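Local coordinates for protein luciferase (Lingulodinium polyedrum, PDB 1VPR) that catalyses the oxygen-dependent oxidation of dinoflagellate luciferin that yields blue light, here as the third of three homologous luciferase domains, at residues A[108-118]-A[140-149]; A[270-278]-A[288-296]. All blocks are in the same frame, centred on the assembly; numbering follows the deposited sequence.

Contact 1: A[108-118]-A[140-149]; sequences FNNFQDPCPQL and CGPLPWPAGL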
loop_
_atom_site.group_PDB
_atom_site.type_symbol
_atom_site.label_atom_id
_atom_site.label_comp_id
_atom_site.label_asym_id
_atom_site.label_seq_id
_atom_site.Cartn_x
_atom_site.Cartn_y
_atom_site.Cartn_z
ATOM N N PHE A 108 -2.654 5.194 -17.682
ATOM C CA PHE A 108 -3.470 4.237 -18.444
ATOM C C PHE A 108 -4.509 4.956 -19.312
ATOM O O PHE A 108 -5.600 4.436 -19.536
ATOM C CB PHE A 108 -4.180 3.256 -17.501
ATOM C CG PHE A 108 -3.256 2.250 -16.844
ATOM C CD1 PHE A 108 -2.780 2.464 -15.558
ATOM C CD2 PHE A 108 -2.859 1.091 -17.528
ATOM C CE1 PHE A 108 -1.915 1.543 -14.949
ATOM C CE2 PHE A 108 -1.992 0.163 -16.928
ATOM C CZ PHE A 108 -1.521 0.395 -15.629
ATOM N N ASN A 109 -4.148 6.140 -19.801
ATOM C CA ASN A 109 -5.052 6.954 -20.617
ATOM C C ASN A 109 -6.320 7.230 -19.824
ATOM O O ASN A 109 -7.431 7.023 -20.309
ATOM C CB ASN A 109 -5.384 6.235 -21.924
ATOM C CG ASN A 109 -4.208 6.230 -22.871
ATOM O OD1 ASN A 109 -3.598 7.281 -23.113
ATOM N ND2 ASN A 109 -3.870 5.060 -23.410
ATOM N N ASN A 110 -6.125 7.701 -18.591
ATOM C CA ASN A 110 -7.210 7.998 -17.673
ATOM C C ASN A 110 -7.996 6.751 -17.380
ATOM O O ASN A 110 -9.236 6.774 -17.292
ATOM C CB ASN A 110 -8.128 9.063 -18.233
ATOM C CG ASN A 110 -7.452 10.381 -18.341
ATOM O OD1 ASN A 110 -6.952 10.918 -17.342
ATOM N ND2 ASN A 110 -7.408 10.925 -19.556
ATOM N N PHE A 111 -7.249 5.663 -17.218
ATOM C CA PHE A 111 -7.800 4.364 -16.929
ATOM C C PHE A 111 -8.726 3.812 -18.021
ATOM O O PHE A 111 -9.456 2.847 -17.781
ATOM C CB PHE A 111 -8.518 4.419 -15.576
ATOM C CG PHE A 111 -7.605 4.805 -14.427
ATOM C CD1 PHE A 111 -7.773 6.007 -13.756
ATOM C CD2 PHE A 111 -6.605 3.940 -14.003
ATOM C CE1 PHE A 111 -6.959 6.345 -12.660
ATOM C CE2 PHE A 111 -5.779 4.272 -12.902
ATOM C CZ PHE A 111 -5.968 5.477 -12.235
ATOM N N GLN A 112 -8.673 4.397 -19.220
ATOM C CA GLN A 112 -9.523 3.914 -20.323
ATOM C C GLN A 112 -8.882 2.730 -21.042
ATOM O O GLN A 112 -9.527 2.050 -21.831
ATOM C CB GLN A 112 -9.796 5.033 -21.326
ATOM C CG GLN A 112 -10.513 6.224 -20.720
ATOM C CD GLN A 112 -10.730 7.325 -21.728
ATOM O OE1 GLN A 112 -11.831 7.487 -22.253
ATOM N NE2 GLN A 112 -9.679 8.081 -22.020
ATOM N N ASP A 113 -7.602 2.492 -20.775
ATOM C CA ASP A 113 -6.908 1.362 -21.373
ATOM C C ASP A 113 -7.634 0.101 -20.921
ATOM O O ASP A 113 -8.130 0.026 -19.781
ATOM C CB ASP A 113 -5.454 1.328 -20.892
ATOM C CG ASP A 113 -4.572 2.306 -21.644
ATOM O OD1 ASP A 113 -3.499 2.685 -21.125
ATOM O OD2 ASP A 113 -4.954 2.692 -22.773
ATOM N N PRO A 114 -7.716 -0.912 -21.804
ATOM C CA PRO A 114 -8.396 -2.170 -21.474
ATOM C C PRO A 114 -7.745 -2.813 -20.241
ATOM O O PRO A 114 -6.533 -3.064 -20.219
ATOM C CB PRO A 114 -8.197 -3.027 -22.733
ATOM C CG PRO A 114 -7.895 -2.045 -23.796
ATOM C CD PRO A 114 -7.061 -1.002 -23.121
ATOM N N CYS A 115 -8.556 -3.071 -19.228
ATOM C CA CYS A 115 -8.065 -3.663 -17.991
ATOM C C CYS A 115 -8.264 -5.179 -17.932
ATOM O O CYS A 115 -9.359 -5.677 -18.148
ATOM C CB CYS A 115 -8.778 -3.015 -16.803
ATOM S SG CYS A 115 -8.101 -3.504 -15.203
ATOM N N PRO A 116 -7.199 -5.931 -17.621
ATOM C CA PRO A 116 -7.304 -7.392 -17.536
ATOM C C PRO A 116 -8.110 -7.785 -16.303
ATOM O O PRO A 116 -8.284 -6.986 -15.381
ATOM C CB PRO A 116 -5.854 -7.833 -17.428
ATOM C CG PRO A 116 -5.246 -6.701 -16.614
ATOM C CD PRO A 116 -5.845 -5.465 -17.265
ATOM N N GLN A 117 -8.586 -9.025 -16.283
ATOM C CA GLN A 117 -9.365 -9.529 -15.168
ATOM C C GLN A 117 -9.156 -11.045 -15.142
ATOM O O GLN A 117 -9.092 -11.675 -16.201
ATOM C CB GLN A 117 -10.830 -9.180 -15.409
ATOM C CG GLN A 117 -11.845 -10.049 -14.716
ATOM C CD GLN A 117 -12.095 -9.636 -13.292
ATOM O OE1 GLN A 117 -12.130 -8.446 -12.983
ATOM N NE2 GLN A 117 -12.300 -10.619 -12.412
ATOM N N LEU A 118 -9.023 -11.638 -13.961
ATOM C CA LEU A 118 -8.833 -13.086 -13.912
ATOM C C LEU A 118 -10.198 -13.765 -13.966
ATOM O O LEU A 118 -11.192 -13.244 -13.449
ATOM C CB LEU A 118 -8.100 -13.504 -12.629
ATOM C CG LEU A 118 -6.705 -12.930 -12.412
ATOM C CD1 LEU A 118 -6.065 -13.549 -11.154
ATOM C CD2 LEU A 118 -5.858 -13.222 -13.636
ATOM N N CYS A 140 -2.539 -19.981 -11.438
ATOM C CA CYS A 140 -3.283 -19.611 -12.637
ATOM C C CYS A 140 -2.411 -19.222 -13.816
ATOM O O CYS A 140 -2.912 -18.713 -14.821
ATOM C CB CYS A 140 -4.280 -18.492 -12.318
ATOM S SG CYS A 140 -3.591 -17.002 -11.571
ATOM N N GLY A 141 -1.110 -19.490 -13.716
ATOM C CA GLY A 141 -0.211 -19.133 -14.805
ATOM C C GLY A 141 0.210 -17.685 -14.652
ATOM O O GLY A 141 -0.204 -17.037 -13.687
ATOM N N PRO A 142 0.986 -17.132 -15.603
ATOM C CA PRO A 142 1.477 -15.749 -15.582
ATOM C C PRO A 142 0.368 -14.738 -15.425
ATOM O O PRO A 142 -0.631 -14.799 -16.146
ATOM C CB PRO A 142 2.147 -15.590 -16.942
ATOM C CG PRO A 142 2.411 -17.033 -17.392
ATOM C CD PRO A 142 1.179 -17.720 -16.937
ATOM N N LEU A 143 0.520 -13.797 -14.499
ATOM C CA LEU A 143 -0.513 -12.783 -14.366
ATOM C C LEU A 143 -0.396 -11.894 -15.600
ATOM O O LEU A 143 0.699 -11.697 -16.135
ATOM C CB LEU A 143 -0.310 -11.954 -13.079
ATOM C CG LEU A 143 -0.627 -12.630 -11.724
ATOM C CD1 LEU A 143 -0.134 -11.761 -10.559
ATOM C CD2 LEU A 143 -2.142 -12.873 -11.599
ATOM N N PRO A 144 -1.532 -11.382 -16.105
ATOM C CA PRO A 144 -1.486 -10.508 -17.272
ATOM C C PRO A 144 -0.926 -9.142 -16.863
ATOM O O PRO A 144 -1.265 -8.645 -15.796
ATOM C CB PRO A 144 -2.967 -10.388 -17.682
ATOM C CG PRO A 144 -3.561 -11.682 -17.236
ATOM C CD PRO A 144 -2.905 -11.850 -15.859
ATOM N N TRP A 145 -0.052 -8.558 -17.681
ATOM C CA TRP A 145 0.435 -7.207 -17.403
ATOM C C TRP A 145 -0.703 -6.330 -17.946
ATOM O O TRP A 145 -1.322 -6.682 -18.957
ATOM C CB TRP A 145 1.714 -6.901 -18.183
ATOM C CG TRP A 145 2.954 -7.579 -17.631
ATOM C CD1 TRP A 145 3.461 -8.793 -18.001
ATOM C CD2 TRP A 145 3.832 -7.067 -16.617
ATOM N NE1 TRP A 145 4.604 -9.066 -17.286
ATOM C CE2 TRP A 145 4.851 -8.025 -16.427
ATOM C CE3 TRP A 145 3.852 -5.891 -15.852
ATOM C CZ2 TRP A 145 5.890 -7.848 -15.495
ATOM C CZ3 TRP A 145 4.887 -5.706 -14.924
ATOM C CH2 TRP A 145 5.891 -6.677 -14.753
ATOM N N PRO A 146 -1.025 -5.205 -17.278
ATOM C CA PRO A 146 -2.117 -4.372 -17.801
ATOM C C PRO A 146 -1.732 -3.512 -18.991
ATOM O O PRO A 146 -0.791 -2.723 -18.916
ATOM C CB PRO A 146 -2.524 -3.535 -16.588
ATOM C CG PRO A 146 -1.216 -3.360 -15.849
ATOM C CD PRO A 146 -0.613 -4.758 -15.928
ATOM N N ALA A 147 -2.461 -3.666 -20.095
ATOM C CA ALA A 147 -2.222 -2.879 -21.308
ATOM C C ALA A 147 -2.018 -1.405 -20.965
ATOM O O ALA A 147 -2.755 -0.859 -20.141
ATOM C CB ALA A 147 -3.439 -3.009 -22.266
ATOM N N GLY A 148 -1.036 -0.759 -21.598
ATOM C CA GLY A 148 -0.800 0.659 -21.331
ATOM C C GLY A 148 0.198 0.946 -20.219
ATOM O O GLY A 148 0.501 2.106 -19.938
ATOM N N LEU A 149 0.713 -0.090 -19.566
ATOM C CA LEU A 149 1.697 0.155 -18.518
ATOM C C LEU A 149 3.027 0.498 -19.176
ATOM O O LEU A 149 3.496 -0.227 -20.046
ATOM C CB LEU A 149 1.879 -1.087 -17.629
ATOM C CG LEU A 149 2.868 -0.922 -16.466
ATOM C CD1 LEU A 149 2.281 0.021 -15.426
ATOM C CD2 LEU A 149 3.172 -2.290 -15.844
HETATM O O HOH W 1 0.045 4.480 -18.215
HETATM O O HOH W 2 -4.863 -1.627 -18.605
#
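Phe108 lays its ring against Pro146 and Leu149: CE2 lies 3.8 Å from Pro146 CB, and CZ is equally near the CD1 branch of Leu149. With chi1 at -71°, CG stands opposite the carbonyl carbon, which swings the ring toward the 140-149 loop; the carbonyl oxygens of Pro146 and Ala147 meet its edge. Beyond it, the dense packing is largely proline on proline. Pro116 sets CD on Pro146 CB, Pro116 CB touches Pro144 CB (3.9 Å), and Leu118 spreads its two methyls, CD1 to Leu143 CD2 and CD2 to Pro144 CD. After the short helix bearing Phe108, the extended run 113-118 thus meets the 140-149 loop without strand-like backbone bonding.

The side around Gly148 and Pro114 is looser and wetter. Asp113 OD1 approaches Gly148 CA at 3.4 Å, while its other oxygen, OD2, takes a hydrogen bond from Asn109 ND2. One water links Phe108 N to Gly148 O; a second donates to Pro114 O and Ala147 O, 2.7 Å from each. Gly148 belongs to a type II turn spanning Pro146 to Leu149, and a CB there would collide with Asp113 OD1.

Behind the prolines lies strand 259-266, where Trp265 packs on Pro116 and Leu118 and Phe263 on Pro146 and Leu149, while Leu118 also reaches Val123 of helix 120-126.

Contact 2: A[270-278]-A[288-296]; sequences GRCFRIERR and MRQATEVGG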
loop_
_atom_site.group_PDB
_atom_site.type_symbol
_atom_site.label_atom_id
_atom_site.label_comp_id
_atom_site.label_asym_id
_atom_site.label_seq_id
_atom_site.Cartn_x
_atom_site.Cartn_y
_atom_site.Cartn_z
ATOM N N GLY A 270 -9.794 -11.425 -8.347
ATOM C CA GLY A 270 -9.357 -11.485 -9.735
ATOM C C GLY A 270 -9.320 -10.115 -10.382
ATOM O O GLY A 270 -9.175 -10.001 -11.612
ATOM N N ARG A 271 -9.438 -9.063 -9.571
ATOM C CA ARG A 271 -9.429 -7.692 -10.106
ATOM C C ARG A 271 -8.030 -7.067 -10.157
ATOM O O ARG A 271 -7.211 -7.294 -9.265
ATOM C CB ARG A 271 -10.346 -6.800 -9.263
ATOM C CG ARG A 271 -11.823 -7.125 -9.382
ATOM C CD ARG A 271 -12.642 -6.130 -8.567
ATOM N NE ARG A 271 -12.339 -6.226 -7.142
ATOM C CZ ARG A 271 -12.771 -5.349 -6.237
ATOM N NH1 ARG A 271 -12.460 -5.492 -4.948
ATOM N NH2 ARG A 271 -13.510 -4.317 -6.627
ATOM N N CYS A 272 -7.759 -6.295 -11.208
ATOM C CA CYS A 272 -6.466 -5.621 -11.370
ATOM C C CYS A 272 -6.680 -4.136 -11.068
ATOM O O CYS A 272 -7.301 -3.431 -11.868
ATOM C CB CYS A 272 -5.960 -5.773 -12.820
ATOM S SG CYS A 272 -4.306 -5.046 -13.161
ATOM N N PHE A 273 -6.212 -3.671 -9.907
ATOM C CA PHE A 273 -6.343 -2.256 -9.548
ATOM C C PHE A 273 -5.203 -1.533 -10.231
ATOM O O PHE A 273 -4.049 -1.961 -10.165
ATOM C CB PHE A 273 -6.221 -2.041 -8.022
ATOM C CG PHE A 273 -7.422 -2.499 -7.232
ATOM C CD1 PHE A 273 -7.642 -3.846 -6.997
ATOM C CD2 PHE A 273 -8.328 -1.569 -6.719
ATOM C CE1 PHE A 273 -8.737 -4.279 -6.266
ATOM C CE2 PHE A 273 -9.434 -1.980 -5.983
ATOM C CZ PHE A 273 -9.644 -3.344 -5.751
ATOM N N ARG A 274 -5.496 -0.420 -10.879
ATOM C CA ARG A 274 -4.437 0.299 -11.552
ATOM C C ARG A 274 -4.221 1.566 -10.767
ATOM O O ARG A 274 -5.162 2.129 -10.226
ATOM C CB ARG A 274 -4.820 0.515 -13.009
ATOM C CG ARG A 274 -4.741 -0.799 -13.803
ATOM C CD ARG A 274 -5.236 -0.629 -15.245
ATOM N NE ARG A 274 -6.628 -0.207 -15.236
ATOM C CZ ARG A 274 -7.277 0.230 -16.305
ATOM N NH1 ARG A 274 -6.644 0.289 -17.475
ATOM N NH2 ARG A 274 -8.537 0.641 -16.192
ATOM N N ILE A 275 -2.982 2.036 -10.712
ATOM C CA ILE A 275 -2.697 3.154 -9.821
ATOM C C ILE A 275 -1.523 4.026 -10.203
ATOM O O ILE A 275 -0.630 3.591 -10.937
ATOM C CB ILE A 275 -2.460 2.541 -8.401
ATOM C CG1 ILE A 275 -2.132 3.610 -7.352
ATOM C CG2 ILE A 275 -1.290 1.515 -8.471
ATOM C CD1 ILE A 275 -1.949 2.976 -5.965
ATOM N N GLU A 276 -1.552 5.279 -9.748
ATOM C CA GLU A 276 -0.425 6.179 -9.954
ATOM C C GLU A 276 -0.213 6.992 -8.689
ATOM O O GLU A 276 -1.155 7.178 -7.885
ATOM C CB GLU A 276 -0.643 7.159 -11.130
ATOM C CG GLU A 276 -1.772 8.181 -10.972
ATOM C CD GLU A 276 -1.512 9.411 -11.819
ATOM O OE1 GLU A 276 -1.502 9.264 -13.066
ATOM O OE2 GLU A 276 -1.287 10.517 -11.251
ATOM N N ARG A 277 1.032 7.436 -8.488
ATOM C CA ARG A 277 1.364 8.343 -7.388
ATOM C C ARG A 277 2.204 9.399 -8.058
ATOM O O ARG A 277 3.151 9.060 -8.765
ATOM C CB ARG A 277 2.198 7.693 -6.288
ATOM C CG ARG A 277 1.383 6.838 -5.293
ATOM C CD ARG A 277 2.299 5.985 -4.411
ATOM N NE ARG A 277 1.526 5.348 -3.343
ATOM C CZ ARG A 277 2.012 4.421 -2.523
ATOM N NH1 ARG A 277 3.271 4.028 -2.647
ATOM N NH2 ARG A 277 1.228 3.872 -1.591
ATOM N N ARG A 278 1.868 10.669 -7.841
ATOM C CA ARG A 278 2.640 11.764 -8.414
ATOM C C ARG A 278 2.890 12.819 -7.353
ATOM O O ARG A 278 2.023 13.086 -6.504
ATOM C CB ARG A 278 1.923 12.395 -9.627
ATOM C CG ARG A 278 0.656 13.174 -9.340
ATOM C CD ARG A 278 0.163 13.906 -10.603
ATOM N NE ARG A 278 -0.368 12.976 -11.609
ATOM C CZ ARG A 278 -0.858 13.349 -12.793
ATOM N NH1 ARG A 278 -1.324 12.434 -13.624
ATOM N NH2 ARG A 278 -0.873 14.635 -13.151
HETATM N N MSE A 288 1.530 14.809 -2.689
HETATM C CA MSE A 288 1.560 13.587 -3.448
HETATM C C MSE A 288 0.119 13.172 -3.621
HETATM O O MSE A 288 -0.630 13.122 -2.647
HETATM C CB MSE A 288 2.322 12.462 -2.712
HETATM C CG MSE A 288 2.071 11.108 -3.368
HETATM SE SE MSE A 288 3.092 9.637 -2.597
HETATM C CE MSE A 288 4.666 9.944 -3.512
ATOM N N ARG A 289 -0.279 12.882 -4.853
ATOM C CA ARG A 289 -1.627 12.421 -5.083
ATOM C C ARG A 289 -1.575 10.988 -5.560
ATOM O O ARG A 289 -0.886 10.662 -6.520
ATOM C CB ARG A 289 -2.377 13.268 -6.126
ATOM C CG ARG A 289 -3.829 12.784 -6.315
ATOM C CD ARG A 289 -4.536 13.479 -7.496
ATOM N NE ARG A 289 -3.921 13.134 -8.786
ATOM C CZ ARG A 289 -4.086 13.843 -9.907
ATOM N NH1 ARG A 289 -3.497 13.464 -11.032
ATOM N NH2 ARG A 289 -4.831 14.944 -9.904
ATOM N N GLN A 290 -2.302 10.132 -4.860
ATOM C CA GLN A 290 -2.393 8.716 -5.206
ATOM C C GLN A 290 -3.778 8.500 -5.827
ATOM O O GLN A 290 -4.786 8.902 -5.250
ATOM C CB GLN A 290 -2.269 7.896 -3.923
ATOM C CG GLN A 290 -2.395 6.391 -4.074
ATOM C CD GLN A 290 -2.181 5.692 -2.755
ATOM O OE1 GLN A 290 -1.122 5.827 -2.130
ATOM N NE2 GLN A 290 -3.190 4.943 -2.316
ATOM N N ALA A 291 -3.839 7.867 -6.996
ATOM C CA ALA A 291 -5.112 7.633 -7.652
ATOM C C ALA A 291 -5.192 6.157 -8.022
ATOM O O ALA A 291 -4.386 5.671 -8.827
ATOM C CB ALA A 291 -5.225 8.521 -8.925
ATOM N N THR A 292 -6.162 5.461 -7.438
ATOM C CA THR A 292 -6.366 4.034 -7.676
ATOM C C THR A 292 -7.705 3.790 -8.364
ATOM O O THR A 292 -8.729 4.325 -7.941
ATOM C CB THR A 292 -6.380 3.265 -6.365
ATOM O OG1 THR A 292 -5.218 3.613 -5.603
ATOM C CG2 THR A 292 -6.367 1.762 -6.623
ATOM N N GLU A 293 -7.699 2.959 -9.401
ATOM C CA GLU A 293 -8.927 2.696 -10.153
ATOM C C GLU A 293 -9.231 1.240 -10.436
ATOM O O GLU A 293 -8.341 0.439 -10.722
ATOM C CB GLU A 293 -8.888 3.445 -11.496
ATOM C CG GLU A 293 -10.216 3.463 -12.284
ATOM C CD GLU A 293 -10.445 2.246 -13.186
ATOM O OE1 GLU A 293 -11.538 2.182 -13.807
ATOM O OE2 GLU A 293 -9.549 1.369 -13.289
ATOM N N VAL A 294 -10.514 0.916 -10.345
ATOM C CA VAL A 294 -11.017 -0.408 -10.667
ATOM C C VAL A 294 -12.504 -0.266 -11.030
ATOM O O VAL A 294 -13.270 0.482 -10.389
ATOM C CB VAL A 294 -10.817 -1.409 -9.504
ATOM C CG1 VAL A 294 -11.801 -1.145 -8.378
ATOM C CG2 VAL A 294 -10.915 -2.841 -10.041
ATOM N N GLY A 295 -12.882 -0.948 -12.104
ATOM C CA GLY A 295 -14.256 -0.923 -12.573
ATOM C C GLY A 295 -14.889 0.441 -12.756
ATOM O O GLY A 295 -16.074 0.584 -12.463
ATOM N N GLY A 296 -14.124 1.430 -13.219
ATOM C CA GLY A 296 -14.675 2.759 -13.440
ATOM C C GLY A 296 -14.721 3.669 -12.220
ATOM O O GLY A 296 -15.184 4.821 -12.281
HETATM O O HOH W 3 -8.178 -1.158 -13.071
HETATM O O HOH W 4 -2.333 10.781 -8.809
#
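Gln290 OE1 is gripped side-on by Arg277, whose NE (3.0 Å) and NH2 (3.1 Å) both approach from the same face of the amide, and it is also hydrogen-bonded to Tyr303 OH. The pair spans a beta hairpin of strands 271-282 and 285-294, part of the antiparallel sheet of the calycin-type barrel domain. Arg277 reaches over with its chain extended from CG to NE, keeping OE1 close to the guanidinium plane. A leucine in its place, lacking both N-H donors, would probably leave Gln290 OE1 to rely more on Tyr303 OH.

The hydrogen-bonded pairs are Arg274-Glu293, Glu276-Ala291 and Arg278-Arg289, each closed by two backbone bonds. Beside Arg277 and Gln290, Ile275 sends CD1 to Thr292 OG1 (3.4 Å), a hydroxyl hydrogen-bonded to His200 O. Further along, Val294 covers a face of the Phe273 ring in a CH-pi contact, its CB 4.1 Å from the centroid.

The face bearing Arg274, Glu276, Arg278, Arg289 and Glu293 gathers charges of both signs. Arg274, whose NH1 is held by Asp113 O, makes a salt bridge through NH2 to Glu293 OE2 (3.2 Å), from above the carboxylate plane. Glu276 OE2 takes a 2.6 Å bond from Arg278 NE on its syn lone pair, and a long salt bridge joins it to Arg289, which also pairs with Asp103. These carboxylates probably offset the closeness of the two arginines, where Arg289 NH1 sits 3.1 Å above the centre of the Arg278 guanidinium plane.

How the contacts relate
Contacts 1 and 2 follow each other in the sequence, and their centres lie 12 Å apart within the catalytic domain. They join directly through segment 108-118, which runs past the hairpin strand 271-282: Arg274 NH1 reaches Asp113 O at 2.8 Å and its NH2 binds Phe111 O, while Leu118 N lies 2.9 Å from Gly270 O, a probable hydrogen bond. The Arg274 guanidinium also makes a cation-pi contact with Phe108, and Phe111 CD2 packs on Glu293 CB. Contact 1 therefore lines the side of the sheet bearing Arg274 and Glu293, away from the side bearing Arg277 and Gln290, which, as in other calycin barrels, probably faces the barrel interior.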